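PDB 5FLY: ferrichrome ABC transporter substrate-binding protein from Staphylococcus pseudintermedius, which probably binds ferrichrome-type iron siderophores at the cell surface and delivers them to an ABC transporter for uptake. Local coordinates for residues L39-A44 with E115-M120. Residues are numbered along the deposited sequence; the frame is centred on the assembly and turned at random.
Sequences LKYLDA and EQQEAM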
# COMPACT_ATOMS: atom_id res chain seq x y z
N LEU A 39 -7.82 -8.70 -4.23
CA LEU A 39 -8.78 -9.77 -4.38
C LEU A 39 -9.92 -9.36 -5.33
O LEU A 39 -10.38 -10.15 -6.12
CB LEU A 39 -9.32 -10.18 -3.02
CG LEU A 39 -8.34 -11.02 -2.19
CD1 LEU A 39 -8.78 -11.02 -0.72
CD2 LEU A 39 -8.25 -12.45 -2.75
N LYS A 40 -10.35 -8.10 -5.23
CA LYS A 40 -11.38 -7.56 -6.13
C LYS A 40 -10.88 -7.56 -7.59
O LYS A 40 -11.61 -7.90 -8.52
CB LYS A 40 -11.75 -6.14 -5.70
CG LYS A 40 -12.58 -5.33 -6.69
CD LYS A 40 -13.90 -5.97 -7.01
CE LYS A 40 -14.64 -5.19 -8.12
NZ LYS A 40 -15.91 -5.87 -8.52
N TYR A 41 -9.61 -7.22 -7.76
CA TYR A 41 -9.01 -7.16 -9.09
C TYR A 41 -9.06 -8.54 -9.75
O TYR A 41 -9.15 -8.67 -10.98
CB TYR A 41 -7.57 -6.66 -8.99
CG TYR A 41 -6.94 -6.24 -10.29
CD1 TYR A 41 -7.16 -4.97 -10.80
CD2 TYR A 41 -6.12 -7.10 -11.00
CE1 TYR A 41 -6.57 -4.57 -11.98
CE2 TYR A 41 -5.51 -6.71 -12.17
CZ TYR A 41 -5.76 -5.44 -12.67
OH TYR A 41 -5.16 -5.04 -13.84
N LEU A 42 -9.01 -9.56 -8.90
CA LEU A 42 -9.07 -10.96 -9.33
C LEU A 42 -10.49 -11.54 -9.32
O LEU A 42 -10.67 -12.75 -9.50
CB LEU A 42 -8.15 -11.82 -8.45
CG LEU A 42 -6.64 -11.57 -8.59
CD1 LEU A 42 -5.90 -12.32 -7.50
CD2 LEU A 42 -6.14 -12.00 -9.97
N ASP A 43 -11.49 -10.66 -9.14
CA ASP A 43 -12.90 -11.03 -9.12
C ASP A 43 -13.18 -12.12 -8.09
O ASP A 43 -13.94 -13.05 -8.34
CB ASP A 43 -13.40 -11.50 -10.49
CG ASP A 43 -14.92 -11.58 -10.56
OD1 ASP A 43 -15.60 -10.74 -9.93
OD2 ASP A 43 -15.43 -12.50 -11.24
N ALA A 44 -12.56 -11.98 -6.92
CA ALA A 44 -12.83 -12.88 -5.80
C ALA A 44 -14.27 -12.78 -5.31
O ALA A 44 -14.94 -11.74 -5.46
CB ALA A 44 -11.88 -12.60 -4.66
N GLU A 115 4.72 -10.02 -4.38
CA GLU A 115 4.48 -11.26 -3.63
C GLU A 115 3.08 -11.26 -3.00
O GLU A 115 2.42 -12.28 -2.90
CB GLU A 115 5.54 -11.43 -2.53
CG GLU A 115 6.96 -11.56 -3.06
CD GLU A 115 8.02 -11.54 -1.96
OE1 GLU A 115 7.74 -11.05 -0.84
OE2 GLU A 115 9.14 -12.04 -2.22
N GLN A 116 2.66 -10.09 -2.55
CA GLN A 116 1.34 -9.95 -1.95
C GLN A 116 0.23 -10.31 -2.96
O GLN A 116 -0.69 -11.05 -2.65
CB GLN A 116 1.17 -8.52 -1.43
CG GLN A 116 -0.16 -8.19 -0.78
CD GLN A 116 -0.19 -6.75 -0.34
OE1 GLN A 116 0.43 -6.39 0.66
NE2 GLN A 116 -0.85 -5.90 -1.12
N GLN A 117 0.34 -9.80 -4.17
CA GLN A 117 -0.70 -10.04 -5.16
C GLN A 117 -0.63 -11.50 -5.60
O GLN A 117 -1.65 -12.14 -5.87
CB GLN A 117 -0.57 -9.07 -6.33
CG GLN A 117 -1.69 -9.18 -7.37
CD GLN A 117 -3.10 -8.94 -6.82
OE1 GLN A 117 -3.27 -8.53 -5.68
NE2 GLN A 117 -4.11 -9.19 -7.65
N GLU A 118 0.58 -12.04 -5.63
CA GLU A 118 0.74 -13.47 -5.92
C GLU A 118 0.04 -14.32 -4.86
O GLU A 118 -0.56 -15.35 -5.18
CB GLU A 118 2.21 -13.84 -6.02
CG GLU A 118 2.84 -13.20 -7.25
CD GLU A 118 4.35 -13.38 -7.36
OE1 GLU A 118 5.02 -13.54 -6.31
OE2 GLU A 118 4.85 -13.37 -8.51
N ALA A 119 0.11 -13.90 -3.60
CA ALA A 119 -0.63 -14.59 -2.54
C ALA A 119 -2.15 -14.51 -2.77
O ALA A 119 -2.86 -15.48 -2.54
CB ALA A 119 -0.29 -14.00 -1.19
N MET A 120 -2.64 -13.36 -3.23
CA MET A 120 -4.06 -13.22 -3.52
C MET A 120 -4.45 -14.17 -4.64
O MET A 120 -5.48 -14.83 -4.55
CB MET A 120 -4.43 -11.78 -3.90
CG MET A 120 -4.06 -10.75 -2.82
SD MET A 120 -4.79 -11.00 -1.20
CE MET A 120 -3.42 -11.82 -0.35
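Leu-39 and Met-120 meet across two helices with their side chains at about a right angle. The Met-120 sulfur, SD, lies 3.7 Å from CG of Leu-39, while CD2 of Leu-39 leans toward CB of Met-120. The bend at chi2 sets SD against Leu-39, and chi3 (99°) carries CE away from it. Leu-42 supplies the second hydrophobic contact, its CD1 3.9 Å from CB of Met-120; the same methyl also touches the backbone C of Met-120 at 3.7 Å. Gln-117 approaches Leu-42 from the opposite direction. Its chain leaves opposite the backbone N (chi1 -176°) and bends at chi2 (59°), which carries the amide across to helix 36-41, where NE2 sits 3.6 Å from CG of Leu-42 and donates a hydrogen bond to the carbonyl oxygen of Gly-38. The bond ties helix 113-124 to helix 36-41 and gives this buried nitrogen a partner beside apolar Leu-42. Val-124 and Val-130 extend the packing around Leu-42. Just beyond, Asp-43, with positive phi, is the C-prime residue of a Schellman motif (Ala-44 N to Leu-39 O, Asp-43 N to Lys-40 O) that ends the first helix of the N-terminal lobe of this class III solute-binding fold.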